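Local coordinates for oxidoreductase, FMN-binding (Shewanella oneidensis, PDB 2GOU), which binds flavin mononucleotide and, as an old yellow enzyme homologue, probably uses it to pass electrons from NADH or NADPH to activated C=C double bonds, at residues I20-M25 with R323-N328. Residues are numbered along the deposited sequence; the frame is centred on the assembly and turned at random.
With FMN (flavin mononucleotide), chain D.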
loop_
_atom_site.group_PDB
_atom_site.type_symbol
_atom_site.label_atom_id
_atom_site.label_comp_id
_atom_site.label_asym_id
_atom_site.label_seq_id
_atom_site.Cartn_x
_atom_site.Cartn_y
_atom_site.Cartn_z
ATOM N N ILE A 20 12.995 -9.677 -0.456
ATOM C CA ILE A 20 12.898 -8.290 -0.023
ATOM C C ILE A 20 11.902 -7.496 -0.841
ATOM O O ILE A 20 11.913 -7.524 -2.071
ATOM C CB ILE A 20 14.269 -7.604 -0.113
ATOM C CG1 ILE A 20 15.239 -8.318 0.825
ATOM C CG2 ILE A 20 14.146 -6.124 0.221
ATOM C CD1 ILE A 20 16.694 -7.978 0.585
ATOM N N VAL A 21 11.044 -6.776 -0.135
ATOM C CA VAL A 21 10.033 -5.962 -0.767
ATOM C C VAL A 21 10.244 -4.487 -0.457
ATOM O O VAL A 21 10.611 -4.125 0.664
ATOM C CB VAL A 21 8.618 -6.350 -0.249
ATOM C CG1 VAL A 21 7.555 -5.437 -0.851
ATOM C CG2 VAL A 21 8.323 -7.806 -0.574
ATOM N N MET A 22 10.072 -3.645 -1.470
ATOM C CA MET A 22 10.086 -2.210 -1.248
ATOM C C MET A 22 8.579 -1.971 -1.103
ATOM O O MET A 22 7.821 -2.057 -2.070
ATOM C CB MET A 22 10.619 -1.440 -2.446
ATOM C CG MET A 22 10.506 0.060 -2.243
ATOM S SD MET A 22 11.115 0.959 -3.648
ATOM C CE MET A 22 10.657 2.641 -3.202
ATOM N N PRO A 23 8.125 -1.695 0.121
ATOM C CA PRO A 23 6.704 -1.465 0.376
ATOM C C PRO A 23 6.232 -0.154 -0.211
ATOM O O PRO A 23 7.031 0.719 -0.513
ATOM C CB PRO A 23 6.625 -1.500 1.897
ATOM C CG PRO A 23 7.912 -0.825 2.289
ATOM C CD PRO A 23 8.940 -1.375 1.310
ATOM N N PRO A 24 4.918 -0.005 -0.388
ATOM C CA PRO A 24 4.334 1.214 -0.952
ATOM C C PRO A 24 4.648 2.435 -0.102
ATOM O O PRO A 24 4.378 2.438 1.099
ATOM C CB PRO A 24 2.840 0.898 -0.982
ATOM C CG PRO A 24 2.657 -0.042 0.173
ATOM C CD PRO A 24 3.871 -0.937 0.070
ATOM N N MET A 25 5.221 3.464 -0.717
ATOM C CA MET A 25 5.534 4.670 0.029
ATOM C C MET A 25 5.277 5.950 -0.740
ATOM O O MET A 25 5.981 6.293 -1.696
ATOM C CB MET A 25 6.983 4.660 0.511
ATOM C CG MET A 25 7.250 3.605 1.569
ATOM S SD MET A 25 8.965 3.603 2.150
ATOM C CE MET A 25 9.814 2.959 0.692
ATOM N N ARG A 323 11.213 2.727 5.324
ATOM C CA ARG A 323 12.122 3.833 5.546
ATOM C C ARG A 323 13.569 3.520 5.146
ATOM O O ARG A 323 14.248 4.367 4.565
ATOM C CB ARG A 323 11.960 4.317 6.989
ATOM C CG ARG A 323 10.686 5.155 7.110
ATOM C CD ARG A 323 10.164 5.313 8.523
ATOM N NE ARG A 323 9.519 4.099 9.008
ATOM C CZ ARG A 323 8.799 4.045 10.126
ATOM N NH1 ARG A 323 8.242 2.906 10.511
ATOM N NH2 ARG A 323 8.634 5.140 10.860
ATOM N N PRO A 324 14.061 2.301 5.433
ATOM C CA PRO A 324 15.440 2.028 5.018
ATOM C C PRO A 324 15.615 2.083 3.492
ATOM O O PRO A 324 16.689 2.441 3.008
ATOM C CB PRO A 324 15.697 0.627 5.570
ATOM C CG PRO A 324 14.894 0.629 6.831
ATOM C CD PRO A 324 13.594 1.280 6.390
ATOM N N PHE A 325 14.577 1.721 2.736
ATOM C CA PHE A 325 14.678 1.751 1.279
ATOM C C PHE A 325 14.673 3.173 0.746
ATOM O O PHE A 325 15.197 3.435 -0.326
ATOM C CB PHE A 325 13.557 0.933 0.626
ATOM C CG PHE A 325 14.059 -0.196 -0.234
ATOM C CD1 PHE A 325 15.093 0.014 -1.150
ATOM C CD2 PHE A 325 13.500 -1.464 -0.139
ATOM C CE1 PHE A 325 15.553 -1.023 -1.965
ATOM C CE2 PHE A 325 13.955 -2.511 -0.954
ATOM C CZ PHE A 325 14.986 -2.286 -1.868
ATOM N N ILE A 326 14.074 4.093 1.489
ATOM C CA ILE A 326 14.070 5.480 1.063
ATOM C C ILE A 326 15.508 6.000 1.004
ATOM O O ILE A 326 15.920 6.612 0.015
ATOM C CB ILE A 326 13.263 6.357 2.049
ATOM C CG1 ILE A 326 11.788 5.972 1.950
ATOM C CG2 ILE A 326 13.506 7.846 1.773
ATOM C CD1 ILE A 326 10.867 6.792 2.821
ATOM N N ALA A 327 16.273 5.725 2.054
ATOM C CA ALA A 327 17.635 6.230 2.160
ATOM C C ALA A 327 18.730 5.334 1.624
ATOM O O ALA A 327 19.876 5.763 1.541
ATOM C CB ALA A 327 17.930 6.579 3.610
ATOM N N ASN A 328 18.392 4.103 1.259
ATOM C CA ASN A 328 19.398 3.169 0.764
ATOM C C ASN A 328 18.873 2.521 -0.495
ATOM O O ASN A 328 18.178 1.507 -0.440
ATOM C CB ASN A 328 19.691 2.104 1.821
ATOM C CG ASN A 328 20.115 2.710 3.140
ATOM O OD1 ASN A 328 19.273 3.022 4.003
ATOM N ND2 ASN A 328 21.407 2.907 3.300
HETATM N N1 FMN D . 1.868 2.374 3.202
HETATM C C2 FMN D . 0.955 2.062 2.167
HETATM O O2 FMN D . 0.286 1.091 2.191
HETATM N N3 FMN D . 0.805 3.013 1.108
HETATM C C4 FMN D . 1.477 4.182 0.994
HETATM O O4 FMN D . 1.319 5.009 -0.087
HETATM C C4A FMN D . 2.347 4.567 2.153
HETATM N N5 FMN D . 3.075 5.724 2.097
HETATM C C5A FMN D . 4.112 5.861 2.968
HETATM C C6 FMN D . 5.008 7.021 2.817
HETATM C C7 FMN D . 6.207 7.150 3.612
HETATM C C7M FMN D . 7.181 8.248 3.199
HETATM C C8 FMN D . 6.588 6.108 4.520
HETATM C C8M FMN D . 7.814 6.068 5.467
HETATM C C9 FMN D . 5.672 5.075 4.865
HETATM C C9A FMN D . 4.437 4.882 4.003
HETATM N N10 FMN D . 3.609 3.705 4.006
HETATM C C10 FMN D . 2.561 3.502 3.157
HETATM C "C1'" FMN D . 3.900 2.643 5.031
HETATM C "C2'" FMN D . 5.028 1.720 4.542
HETATM O "O2'" FMN D . 4.664 0.954 3.394
HETATM C "C3'" FMN D . 5.513 0.745 5.616
HETATM O "O3'" FMN D . 4.468 -0.187 5.938
HETATM C "C4'" FMN D . 5.928 1.440 6.901
HETATM O "O4'" FMN D . 6.843 2.554 6.638
HETATM C "C5'" FMN D . 6.535 0.498 7.915
HETATM O "O5'" FMN D . 7.780 -0.089 7.420
HETATM P P FMN D . 9.196 0.488 7.838
HETATM O O1P FMN D . 9.384 1.827 7.204
HETATM O O2P FMN D . 9.218 0.521 9.354
HETATM O O3P FMN D . 10.183 -0.540 7.274
#
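Phe325 lies against the strand of Ile20 to Met22: Met22 CB is 3.7 Å from Phe325 CD2, and Ile20 CG2 reaches Phe325 CE2. The Met22 chain leaves with CG anti to the backbone N (chi1 175°) and runs on extended, which carries SD above the ring face, 4.8 Å from the centroid of Phe325, a distant Met-aromatic contact. The ring suits this place because its CD2 and CE2 meet Met22 and Ile20 while its flat face takes the sulfur.

Flexible Met25 bends at chi3, and its SD comes to 3.7 Å from Ile326 CG1, while its CB and CG pack on the flavin ring system. Ile326 CD1 approaches the flavin methyl C7M.

Arg323 starts the helix, and its backbone N gives a nearly straight bond to FMN O1P (2.8 Å, 172°). Its NE binds the same oxygen, and NH1 reaches FMN O2P at 2.8 Å, with the phosphorus in the guanidinium plane. The flat guanidinium suits this, offering NE and NH1 side by side to two oxygens, with positive charge. A leucine here has neither NE nor NH1, and would probably hold the phosphate more weakly, through its backbone N alone. Pro24 O accepts a bond from the ribityl O2' (2.7 Å).

In the second shell, Trp274 O takes a bond from Arg323 NH1, and helix 331-337 packs on Phe325. The loop after the first TIM-barrel strand and the short helix after the last thus meet at one cofactor: apolar contacts join strand to helix, while the cationic side chain and helix N-terminus probably offset the phosphate charge.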